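Local structure of putative fructose-bisphosphate aldolase (Coccidioides immitis, 3PM6) at residues A[36-41]-A[276-281]; A[57-62]-A[159-164]; A[61-64]-A[70-73]; A[81-86]-A[297-302]; A[176-181]-A[219-224]. The protein is a putative class II fructose-bisphosphate aldolase, a zinc-containing protein built on a parallel eight-stranded barrel of the TIM type. One frame throughout, in Å; residues are numbered along the deposited sequence.

Contact 1 of 5, residues A[36-41]-A[276-281]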
# COMPACT_ATOMS: atom_id res chain seq x y z
N ASN A 36 0.62 3.69 5.33
CA ASN A 36 1.27 2.64 4.61
C ASN A 36 0.50 1.31 4.65
O ASN A 36 -0.45 1.11 5.44
CB ASN A 36 2.72 2.47 5.13
CG ASN A 36 2.78 2.34 6.64
OD1 ASN A 36 2.06 1.54 7.25
ND2 ASN A 36 3.65 3.13 7.25
N LEU A 37 0.90 0.43 3.74
CA LEU A 37 0.30 -0.89 3.63
C LEU A 37 0.48 -1.71 4.91
O LEU A 37 -0.41 -2.45 5.26
CB LEU A 37 0.91 -1.64 2.43
CG LEU A 37 0.66 -3.13 2.16
CD1 LEU A 37 -0.80 -3.49 2.22
CD2 LEU A 37 1.18 -3.46 0.78
N GLU A 38 1.61 -1.57 5.61
CA GLU A 38 1.75 -2.25 6.88
C GLU A 38 0.62 -1.87 7.85
O GLU A 38 0.10 -2.72 8.57
CB GLU A 38 3.12 -1.98 7.52
CG GLU A 38 4.30 -2.50 6.72
CD GLU A 38 4.96 -1.44 5.84
OE1 GLU A 38 4.23 -0.61 5.24
OE2 GLU A 38 6.20 -1.45 5.72
N GLY A 39 0.27 -0.59 7.88
CA GLY A 39 -0.78 -0.13 8.78
C GLY A 39 -2.15 -0.64 8.34
O GLY A 39 -2.97 -0.98 9.19
N ILE A 40 -2.38 -0.67 7.02
CA ILE A 40 -3.62 -1.22 6.45
C ILE A 40 -3.74 -2.70 6.88
O ILE A 40 -4.78 -3.13 7.37
CB ILE A 40 -3.65 -1.04 4.89
CG1 ILE A 40 -3.78 0.45 4.51
CG2 ILE A 40 -4.72 -1.91 4.23
CD1 ILE A 40 -3.29 0.78 3.10
N LEU A 41 -2.66 -3.46 6.75
CA LEU A 41 -2.69 -4.89 7.08
C LEU A 41 -2.89 -5.07 8.57
O LEU A 41 -3.68 -5.93 8.98
CB LEU A 41 -1.41 -5.61 6.63
CG LEU A 41 -1.40 -5.84 5.13
CD1 LEU A 41 -0.10 -6.51 4.68
CD2 LEU A 41 -2.62 -6.68 4.72
N GLU A 276 7.10 -7.60 8.45
CA GLU A 276 6.33 -8.46 9.34
C GLU A 276 6.27 -7.91 10.74
O GLU A 276 5.19 -7.86 11.35
CB GLU A 276 6.88 -9.89 9.33
CG GLU A 276 6.58 -10.67 8.01
CD GLU A 276 7.36 -12.00 7.87
OE1 GLU A 276 7.97 -12.50 8.86
OE2 GLU A 276 7.36 -12.55 6.75
N GLU A 277 7.43 -7.47 11.25
CA GLU A 277 7.52 -7.00 12.63
C GLU A 277 6.77 -5.68 12.89
O GLU A 277 6.03 -5.57 13.89
CB GLU A 277 8.99 -6.97 13.12
CG GLU A 277 9.58 -8.40 13.26
CD GLU A 277 10.87 -8.46 14.10
OE1 GLU A 277 11.14 -7.50 14.85
OE2 GLU A 277 11.62 -9.45 14.00
N VAL A 278 6.88 -4.70 11.97
CA VAL A 278 6.11 -3.47 12.11
C VAL A 278 4.61 -3.72 12.06
O VAL A 278 3.85 -3.09 12.79
CB VAL A 278 6.53 -2.34 11.12
CG1 VAL A 278 7.96 -1.88 11.42
CG2 VAL A 278 6.38 -2.76 9.65
N THR A 279 4.18 -4.67 11.23
CA THR A 279 2.76 -4.95 11.11
C THR A 279 2.23 -5.63 12.39
O THR A 279 1.17 -5.25 12.89
CB THR A 279 2.50 -5.83 9.89
OG1 THR A 279 3.15 -5.24 8.76
CG2 THR A 279 1.02 -5.96 9.62
N ASN A 280 2.98 -6.61 12.90
CA ASN A 280 2.63 -7.26 14.15
C ASN A 280 2.53 -6.29 15.31
O ASN A 280 1.57 -6.32 16.04
CB ASN A 280 3.63 -8.36 14.52
CG ASN A 280 3.67 -9.48 13.50
OD1 ASN A 280 2.73 -9.63 12.72
ND2 ASN A 280 4.77 -10.24 13.46
N ALA A 281 3.54 -5.44 15.46
CA ALA A 281 3.57 -4.44 16.51
C ALA A 281 2.40 -3.43 16.40
O ALA A 281 1.74 -3.09 17.42
CB ALA A 281 4.90 -3.74 16.52
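The short helical segments 37-41 and 276-281 pass each other with their axes 8.5 Å apart and their N-to-C directions 45° apart, a crossing of -45°, and the closest backbone pair is Glu38 and Thr279. Glu38 makes most of the contact from its side with the aliphatic part of its chain. Its CG lies 3.6 Å from Val278 CG2, and its CB meets Thr279 OG1 at 3.5 Å. The Glu38 and Thr279 side chains run at about a right angle to each other. The Glu38 chain bends at its second torsion (chi2 97°), which turns the carboxylate away from a straight course; OE2 is hydrogen-bonded to His275, one turn before Thr279, whose OG1 bonds to the carbonyl of the same His275. On the other branch, Thr279 CG2 packs on Glu38 O at 3.5 Å and on Leu41 CB at 3.9 Å. Asn36 caps the N-terminus of its helix, OD1 accepting from Gly39 N at 2.9 Å. Helix 252-265 covers Val278 through Tyr258 and Val261, helix 69-80 packs against Ile40, and Tyr65 of the second subunit reaches Glu38, Leu41 and Thr279, placing this helix pair at the dimer interface.

Contact 2 of 5, residues A[57-62]-A[159-164]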
# COMPACT_ATOMS: atom_id res chain seq x y z
N LEU A 57 -8.09 5.21 8.31
CA LEU A 57 -8.01 6.64 8.02
C LEU A 57 -6.78 6.98 7.20
O LEU A 57 -5.69 6.57 7.53
CB LEU A 57 -8.05 7.47 9.32
CG LEU A 57 -9.46 7.75 9.84
CD1 LEU A 57 -10.24 6.40 10.09
CD2 LEU A 57 -9.40 8.55 11.12
N LEU A 58 -6.96 7.73 6.12
CA LEU A 58 -5.81 8.24 5.37
C LEU A 58 -5.79 9.76 5.48
O LEU A 58 -6.85 10.36 5.67
CB LEU A 58 -5.89 7.79 3.90
CG LEU A 58 -5.68 6.29 3.62
CD1 LEU A 58 -6.05 6.06 2.17
CD2 LEU A 58 -4.20 5.85 3.87
N PHE A 59 -4.60 10.38 5.40
CA PHE A 59 -4.49 11.84 5.36
C PHE A 59 -4.45 12.30 3.91
O PHE A 59 -4.25 11.47 3.00
CB PHE A 59 -3.25 12.34 6.12
CG PHE A 59 -3.29 12.05 7.58
CD1 PHE A 59 -4.35 12.50 8.39
CD2 PHE A 59 -2.29 11.31 8.17
CE1 PHE A 59 -4.39 12.20 9.74
CE2 PHE A 59 -2.33 11.03 9.55
CZ PHE A 59 -3.38 11.48 10.32
N PRO A 60 -4.64 13.63 3.65
CA PRO A 60 -4.48 14.09 2.27
C PRO A 60 -3.12 13.73 1.68
O PRO A 60 -2.98 13.56 0.46
CB PRO A 60 -4.63 15.63 2.39
CG PRO A 60 -5.62 15.81 3.51
CD PRO A 60 -5.50 14.55 4.43
N TRP A 61 -2.12 13.65 2.55
CA TRP A 61 -0.79 13.20 2.16
C TRP A 61 -0.77 11.89 1.37
O TRP A 61 0.12 11.70 0.54
CB TRP A 61 0.13 13.04 3.39
CG TRP A 61 1.43 12.39 3.03
CD1 TRP A 61 2.55 13.02 2.54
CD2 TRP A 61 1.74 10.99 3.08
NE1 TRP A 61 3.54 12.09 2.29
CE2 TRP A 61 3.08 10.84 2.61
CE3 TRP A 61 1.03 9.85 3.49
CZ2 TRP A 61 3.72 9.58 2.54
CZ3 TRP A 61 1.65 8.60 3.41
CH2 TRP A 61 3.00 8.48 2.94
N ALA A 62 -1.70 10.98 1.66
CA ALA A 62 -1.72 9.71 0.98
C ALA A 62 -2.03 9.89 -0.51
O ALA A 62 -1.51 9.17 -1.36
CB ALA A 62 -2.71 8.75 1.64
N ASP A 159 2.05 14.44 12.11
CA ASP A 159 2.53 14.11 10.79
C ASP A 159 1.33 13.89 9.87
O ASP A 159 0.60 12.93 10.06
CB ASP A 159 3.40 12.84 10.84
CG ASP A 159 4.10 12.56 9.53
OD1 ASP A 159 4.27 13.49 8.69
OD2 ASP A 159 4.49 11.39 9.32
N GLY A 160 1.13 14.79 8.92
CA GLY A 160 -0.01 14.73 7.99
C GLY A 160 -1.15 15.65 8.39
O GLY A 160 -2.15 15.76 7.64
N VAL A 161 -1.04 16.29 9.56
CA VAL A 161 -2.11 17.21 10.04
C VAL A 161 -1.47 18.56 10.37
O VAL A 161 -0.59 18.62 11.23
CB VAL A 161 -2.87 16.59 11.27
CG1 VAL A 161 -3.99 17.54 11.82
CG2 VAL A 161 -3.45 15.22 10.91
N GLN A 162 -1.86 19.63 9.68
CA GLN A 162 -1.21 20.96 9.90
C GLN A 162 -1.31 21.50 11.34
O GLN A 162 -2.36 21.33 11.98
CB GLN A 162 -1.71 22.00 8.90
CG GLN A 162 -0.83 23.29 8.78
CD GLN A 162 -1.61 24.50 8.22
OE1 GLN A 162 -2.15 24.46 7.12
NE2 GLN A 162 -1.64 25.59 8.99
N ASP A 163 -0.20 22.07 11.83
CA ASP A 163 -0.10 22.99 13.01
C ASP A 163 -1.28 23.98 13.12
O ASP A 163 -1.85 24.37 12.10
CB ASP A 163 1.26 23.83 13.01
CG ASP A 163 1.50 24.70 11.70
OD1 ASP A 163 1.92 24.06 10.67
OD2 ASP A 163 1.32 26.00 11.64
N THR A 164 -1.59 24.41 14.35
CA THR A 164 -2.50 25.54 14.61
C THR A 164 -1.74 26.73 15.22
O THR A 164 -2.30 27.53 16.00
CB THR A 164 -3.62 25.15 15.56
OG1 THR A 164 -3.03 24.73 16.79
CG2 THR A 164 -4.54 24.05 14.94
O HOH W 1 -1.79 15.41 5.01
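Phe59 and Val161 form the apolar centre of this contact: Phe59 CE1 lies 3.4 Å from Val161 CG2, and CZ of the same ring is 3.8 Å from that methyl. The methyl approaches the ring obliquely. Val161 CG1 stands anti to the backbone N (chi1 179°), which leaves CG2 beside that nitrogen as the branch that touches the ring. Further round the ring, Phe59 CE2 is 3.5 Å from Asp159 O, again on an oblique line. Between these two neighbours the Gly160 backbone covers one face, its carbonyl carbon 4.3 Å above the plane and offset toward the rim. Gly160, at a positive phi of 99°, thus brings bare backbone against the ring.

A water ties the two backbones together beside the ring. It accepts from Trp61 N at 3.0 Å and donates to Gly160 O at 2.7 Å, linking the first turn of helix 60-66 to the loop. In the next shell, Tyr35 meets the Phe59 ring at about 50° between planes and donates its hydroxyl to Asp159 O, while the Asp159 carboxylate bonds to Thr272 of the second subunit. Val161 also touches His91, a zinc ligand, and its side chain is about 6 Å from the metal. The contact thus joins the end of strand 54-58 to the long loop after strand 146-149, at the C-terminal end of a TIM barrel, where the zinc site of this class II aldolase family member lies.

Contact 3 of 5, residues A[61-64]-A[70-73]; sequences WAIQ and LVRT
Leu70 directs its CD1 methyl into the angle between Trp61 and Ala62, lying 4.2 Å from Trp61 CZ3 and 3.9 Å from Ala62 CB. The indole is met obliquely, at the six-membered part of its ring system. Trp61 holds its CG anti to the backbone N (chi1 171°), a turn that carries the far end of the ring over to Leu70 although its CB sets out across the contact rather than into it. A second apolar pair lies beside the first: Ile63 CG1 packs on Val71 CG2 at 3.9 Å, the two branched chains crossing at a slant. The nearest CA atoms across the contact follow the same order, Ala62 to Leu70 and Ile63 to Val71, with Trp61 added at the Leu70 end.

One water bridges the backbones, donating to Ala62 O at 2.9 Å and accepting from Val71 N at 3.2 Å, so a helix-start amide is joined to a carbonyl of the preceding helix. The indole NE1 itself bonds to Glu276 of the second subunit, and the ring stacks with Tyr65. Helices 60-66 and 69-80 follow one another closely in the chain. Around them, helix 95-103 touches Ile63, Phe114 touches Ile63 and Val71, and Ile40 of helix 37-49 packs on Leu70.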
# COMPACT_ATOMS: atom_id res chain seq x y z
N TRP A 61 -2.12 13.65 2.55
CA TRP A 61 -0.79 13.20 2.16
C TRP A 61 -0.77 11.89 1.37
O TRP A 61 0.12 11.70 0.54
CB TRP A 61 0.13 13.04 3.39
CG TRP A 61 1.43 12.39 3.03
CD1 TRP A 61 2.55 13.02 2.54
CD2 TRP A 61 1.74 10.99 3.08
NE1 TRP A 61 3.54 12.09 2.29
CE2 TRP A 61 3.08 10.84 2.61
CE3 TRP A 61 1.03 9.85 3.49
CZ2 TRP A 61 3.72 9.58 2.54
CZ3 TRP A 61 1.65 8.60 3.41
CH2 TRP A 61 3.00 8.48 2.94
N ALA A 62 -1.70 10.98 1.66
CA ALA A 62 -1.72 9.71 0.98
C ALA A 62 -2.03 9.89 -0.51
O ALA A 62 -1.51 9.17 -1.36
CB ALA A 62 -2.71 8.75 1.64
N ILE A 63 -2.87 10.87 -0.82
CA ILE A 63 -3.17 11.20 -2.21
C ILE A 63 -1.99 12.02 -2.80
O ILE A 63 -1.49 11.68 -3.88
CB ILE A 63 -4.49 11.95 -2.32
CG1 ILE A 63 -5.65 11.07 -1.83
CG2 ILE A 63 -4.72 12.45 -3.74
CD1 ILE A 63 -6.85 11.89 -1.25
N GLN A 64 -1.53 13.05 -2.07
CA GLN A 64 -0.37 13.88 -2.47
C GLN A 64 0.80 12.96 -2.85
O GLN A 64 1.44 13.16 -3.87
CB GLN A 64 0.04 14.86 -1.34
CG GLN A 64 -0.81 16.15 -1.25
CD GLN A 64 -0.89 16.84 0.15
OE1 GLN A 64 -0.00 16.70 1.04
NE2 GLN A 64 -1.96 17.62 0.33
N LEU A 70 -2.59 4.30 -2.36
CA LEU A 70 -2.97 3.89 -1.01
C LEU A 70 -4.47 3.84 -0.89
O LEU A 70 -5.02 2.97 -0.20
CB LEU A 70 -2.41 4.86 0.03
CG LEU A 70 -0.98 4.56 0.42
CD1 LEU A 70 -0.36 5.71 1.18
CD2 LEU A 70 -0.95 3.26 1.25
N VAL A 71 -5.15 4.79 -1.55
CA VAL A 71 -6.61 4.85 -1.50
C VAL A 71 -7.16 3.52 -2.03
O VAL A 71 -8.00 2.89 -1.36
CB VAL A 71 -7.16 6.05 -2.30
CG1 VAL A 71 -8.68 6.03 -2.39
CG2 VAL A 71 -6.69 7.33 -1.73
N ARG A 72 -6.67 3.09 -3.20
CA ARG A 72 -7.15 1.89 -3.89
C ARG A 72 -6.81 0.62 -3.11
O ARG A 72 -7.64 -0.26 -2.95
CB ARG A 72 -6.56 1.81 -5.31
N THR A 73 -5.57 0.52 -2.63
CA THR A 73 -5.15 -0.57 -1.76
C THR A 73 -6.03 -0.67 -0.52
O THR A 73 -6.53 -1.72 -0.21
CB THR A 73 -3.70 -0.39 -1.30
OG1 THR A 73 -2.88 -0.18 -2.46
CG2 THR A 73 -3.22 -1.62 -0.53
O HOH W 2 -3.19 7.14 -2.52

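Contact 4 of 5, residues A[81-86]-A[297-302]; sequences ASVPIT and GKAEFM
A short 3-10 turn, residues 298-301, in the C-terminal segment after helix 271-292 packs here against the loop that leads into barrel strand 85-92. The contact is apolar throughout and involves no hydrogen bond between the two segments. Ala299 is the central residue on the C-terminal side: its CB lies 3.8 Å from Val83 CG1 and 3.9 Å from Pro84 CD, so one methyl rests against both a valine branch and the CD corner of the next residue's ring. Val83 has CG1 anti to the carbonyl carbon (chi1 -61°), and this is the branch that meets the methyl.

Pro84 then continues the packing one turn along. Its CG is 4.0 Å from Met302 CB, with the two side chains passing at a slant; Met302 thus makes its closest approach at the root of its side chain. The turn is closed by its own backbone, where Met302 N bonds to Ala299 O at 3.0 Å, and this brings Ala299 and Met302 onto the same side of the turn to face Val83 and Pro84.

Outside the pair, Ala299 and Gly297 are hydrogen-bonded through their backbones to Arg51 and Lys50, and Pro84 pairs with Ala54 of the neighbouring barrel strand. Helix 16-24 touches both segments, Leu18 on Pro84 and Phe21 on Met302, while Val83 rests on Ala47 of helix 37-49. The C-terminal segment thereby lies beside the start of strand 85-92, at the N-terminal end of the barrel, as a surface contact of a TIM-barrel fold.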
# COMPACT_ATOMS: atom_id res chain seq x y z
N ALA A 81 -12.46 -7.65 3.61
CA ALA A 81 -12.41 -8.00 5.03
C ALA A 81 -13.68 -8.74 5.42
O ALA A 81 -14.73 -8.47 4.84
CB ALA A 81 -12.26 -6.72 5.86
N SER A 82 -13.59 -9.64 6.43
CA SER A 82 -14.76 -10.40 6.92
C SER A 82 -15.50 -9.75 8.08
O SER A 82 -16.32 -10.39 8.74
CB SER A 82 -14.39 -11.83 7.32
OG SER A 82 -13.50 -11.83 8.43
N VAL A 83 -15.18 -8.48 8.35
CA VAL A 83 -15.84 -7.69 9.38
C VAL A 83 -16.07 -6.33 8.72
O VAL A 83 -15.42 -6.03 7.69
CB VAL A 83 -14.97 -7.58 10.68
CG1 VAL A 83 -14.72 -8.96 11.29
CG2 VAL A 83 -13.64 -6.85 10.45
N PRO A 84 -16.98 -5.51 9.28
CA PRO A 84 -17.18 -4.19 8.66
C PRO A 84 -15.98 -3.24 8.87
O PRO A 84 -15.64 -2.88 10.01
CB PRO A 84 -18.45 -3.67 9.34
CG PRO A 84 -19.05 -4.85 10.01
CD PRO A 84 -17.89 -5.69 10.42
N ILE A 85 -15.35 -2.87 7.75
CA ILE A 85 -14.30 -1.86 7.75
C ILE A 85 -14.52 -0.88 6.58
O ILE A 85 -14.67 -1.30 5.44
CB ILE A 85 -12.90 -2.50 7.60
CG1 ILE A 85 -12.72 -3.67 8.56
CG2 ILE A 85 -11.83 -1.45 7.84
CD1 ILE A 85 -11.42 -4.43 8.31
N THR A 86 -14.50 0.43 6.87
CA THR A 86 -14.66 1.43 5.82
C THR A 86 -13.49 2.40 5.82
O THR A 86 -12.68 2.40 6.74
CB THR A 86 -15.99 2.21 5.97
OG1 THR A 86 -15.97 2.97 7.18
CG2 THR A 86 -17.21 1.21 5.98
N GLY A 297 -15.27 -8.04 19.46
CA GLY A 297 -16.41 -8.96 19.43
C GLY A 297 -17.68 -8.40 18.82
O GLY A 297 -18.61 -9.16 18.54
N LYS A 298 -17.74 -7.09 18.57
CA LYS A 298 -18.99 -6.48 18.12
C LYS A 298 -19.41 -6.77 16.66
O LYS A 298 -20.58 -6.56 16.30
CB LYS A 298 -19.03 -4.99 18.41
CG LYS A 298 -18.90 -4.62 19.91
CD LYS A 298 -20.25 -4.80 20.68
CE LYS A 298 -20.19 -4.12 22.07
NZ LYS A 298 -19.16 -4.73 22.99
N ALA A 299 -18.47 -7.24 15.84
CA ALA A 299 -18.78 -7.52 14.45
C ALA A 299 -19.77 -8.69 14.33
O ALA A 299 -20.49 -8.77 13.34
CB ALA A 299 -17.50 -7.81 13.64
N GLU A 300 -19.82 -9.55 15.35
CA GLU A 300 -20.76 -10.70 15.38
C GLU A 300 -22.23 -10.28 15.22
O GLU A 300 -23.02 -11.01 14.62
CB GLU A 300 -20.60 -11.53 16.67
N PHE A 301 -22.59 -9.12 15.77
CA PHE A 301 -23.97 -8.65 15.71
C PHE A 301 -24.16 -7.58 14.64
O PHE A 301 -25.23 -6.97 14.53
CB PHE A 301 -24.44 -8.15 17.10
N MET A 302 -23.11 -7.34 13.87
CA MET A 302 -23.20 -6.53 12.67
C MET A 302 -23.15 -7.47 11.48
O MET A 302 -23.93 -7.35 10.55
CB MET A 302 -22.04 -5.53 12.61
CG MET A 302 -21.91 -4.70 13.89
SD MET A 302 -20.39 -3.75 14.01
CE MET A 302 -20.86 -2.35 12.97

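Contact 5 of 5, residues A[176-181]-A[219-224]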
# COMPACT_ATOMS: atom_id res chain seq x y z
N GLU A 176 -22.91 26.09 18.47
CA GLU A 176 -22.12 25.94 17.23
C GLU A 176 -22.37 24.54 16.66
O GLU A 176 -22.50 24.38 15.44
CB GLU A 176 -20.61 26.29 17.39
CG GLU A 176 -19.72 26.04 16.11
CD GLU A 176 -18.29 26.58 16.20
OE1 GLU A 176 -17.90 27.11 17.26
OE2 GLU A 176 -17.54 26.51 15.19
N SER A 177 -22.53 23.54 17.53
CA SER A 177 -22.86 22.17 17.10
C SER A 177 -24.15 22.11 16.29
O SER A 177 -24.17 21.54 15.19
CB SER A 177 -22.96 21.24 18.30
OG SER A 177 -21.73 21.14 18.97
N GLU A 178 -25.21 22.69 16.85
CA GLU A 178 -26.50 22.89 16.17
C GLU A 178 -26.34 23.58 14.82
O GLU A 178 -26.89 23.10 13.83
CB GLU A 178 -27.47 23.71 17.05
CG GLU A 178 -28.24 22.89 18.10
CD GLU A 178 -28.76 23.73 19.26
OE1 GLU A 178 -28.99 24.95 19.05
OE2 GLU A 178 -28.90 23.19 20.40
N GLU A 179 -25.59 24.69 14.78
CA GLU A 179 -25.30 25.35 13.50
C GLU A 179 -24.70 24.35 12.50
O GLU A 179 -25.08 24.34 11.33
CB GLU A 179 -24.38 26.61 13.63
CG GLU A 179 -24.76 27.60 14.79
CD GLU A 179 -23.84 28.86 14.91
OE1 GLU A 179 -23.30 29.20 16.03
OE2 GLU A 179 -23.69 29.54 13.87
N PHE A 180 -23.78 23.50 12.95
CA PHE A 180 -23.13 22.55 12.02
C PHE A 180 -24.05 21.40 11.57
O PHE A 180 -23.96 20.95 10.41
CB PHE A 180 -21.79 22.05 12.54
CG PHE A 180 -20.65 22.96 12.21
CD1 PHE A 180 -19.90 22.73 11.07
CD2 PHE A 180 -20.35 24.05 13.02
CE1 PHE A 180 -18.88 23.58 10.75
CE2 PHE A 180 -19.31 24.90 12.69
CZ PHE A 180 -18.57 24.67 11.57
N VAL A 181 -24.94 20.96 12.45
CA VAL A 181 -25.95 19.93 12.09
C VAL A 181 -26.79 20.35 10.86
O VAL A 181 -27.14 19.52 10.02
CB VAL A 181 -26.87 19.59 13.31
CG1 VAL A 181 -28.17 18.91 12.87
CG2 VAL A 181 -26.15 18.72 14.33
N GLY A 219 -26.76 14.89 19.87
CA GLY A 219 -26.42 13.48 19.86
C GLY A 219 -27.37 12.57 19.12
O GLY A 219 -26.94 11.58 18.55
N GLU A 220 -28.66 12.90 19.12
CA GLU A 220 -29.64 12.06 18.44
C GLU A 220 -29.67 12.29 16.92
O GLU A 220 -30.24 11.48 16.18
CB GLU A 220 -31.04 12.26 19.07
CG GLU A 220 -31.03 12.03 20.59
CD GLU A 220 -32.42 11.94 21.21
OE1 GLU A 220 -33.35 12.66 20.75
OE2 GLU A 220 -32.57 11.16 22.18
N ARG A 221 -29.03 13.37 16.47
CA ARG A 221 -29.02 13.75 15.05
C ARG A 221 -27.67 13.48 14.36
O ARG A 221 -27.64 13.25 13.15
CB ARG A 221 -29.45 15.23 14.87
CG ARG A 221 -30.90 15.55 15.37
CD ARG A 221 -31.31 17.04 15.27
NE ARG A 221 -30.66 17.94 16.25
CZ ARG A 221 -30.37 19.22 15.98
NH1 ARG A 221 -30.64 19.73 14.79
NH2 ARG A 221 -29.80 19.98 16.88
N VAL A 222 -26.57 13.51 15.12
CA VAL A 222 -25.24 13.23 14.58
C VAL A 222 -24.38 12.33 15.48
O VAL A 222 -24.57 12.29 16.71
CB VAL A 222 -24.46 14.54 14.21
CG1 VAL A 222 -25.23 15.38 13.21
CG2 VAL A 222 -24.09 15.37 15.45
N GLY A 223 -23.44 11.61 14.87
CA GLY A 223 -22.46 10.81 15.63
C GLY A 223 -21.33 11.70 16.15
O GLY A 223 -21.06 12.76 15.60
N LEU A 224 -20.70 11.32 17.26
CA LEU A 224 -19.67 12.18 17.86
C LEU A 224 -18.34 11.48 17.73
O LEU A 224 -18.27 10.27 17.95
CB LEU A 224 -19.99 12.47 19.32
CG LEU A 224 -21.26 13.30 19.56
CD1 LEU A 224 -21.50 13.51 21.07
CD2 LEU A 224 -21.18 14.66 18.85
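Val181 and Arg221 bury the most surface here, with Val222 next, and they meet where the end of helix 174-181 faces the loop leading into strand 223-226. Val181 sends its two methyls to different partners. CG1 lies over one face of the Arg221 guanidinium, 3.2 Å from NH1 and 3.8 Å from CZ, the two side chains crossing at about a right angle. CG2 instead packs on Val222 CG1 at 3.6 Å. This division follows from the Val181 rotamer, with CG1 anti to the backbone N (chi1 161°) and CG2 set beside that nitrogen.

Arg221 reaches the helix by a chain that bends at its third torsion (chi3 -72°). At the edge of its guanidinium, close to the group's plane, Glu178 CG lies 3.5 Å from NH2. The glutamate chain is extended beyond that carbon, and its OE2 stays 4.8 Å from Arg221 NH2, with the carboxylate and guanidinium planes 45° apart.

Helix 208-218 borders the contact, Ala217 touching Glu178 and Val218 touching Val181, and Leu188 of the adjoining barrel strand backs Val222. The chemistry therefore grades from a valine pair beside the barrel, of which Val222 is buried, to a charged and exposed outer part, where Arg221 spends its flat face on a methyl and stands near Glu178 without contact of the charged atoms; any attraction between them is probably long-range and modest.

Overall arrangement
Contacts 1 and 3 are buried, contacts 2 and 5 are partly buried, and contact 4 lies at the surface. Contacts 1, 2 and 3 gather near the second subunit. Contacts 2 and 3 share Trp61 and Ala62 of helix 60-66, and contacts 1 and 3 also touch directly, through Leu37 and Thr73. Contacts 4 and 5 touch no other chain, and their centres are 26 Å apart. Contacts 2, 4 and 5 all reach the barrel sheet, contact 2 beside the zinc site. No direct hydrogen bond crosses any of the five: waters bridge contacts 2 and 3, contact 4 relies on apolar packing, and contacts 1 and 5 add the aliphatic parts of polar or charged chains.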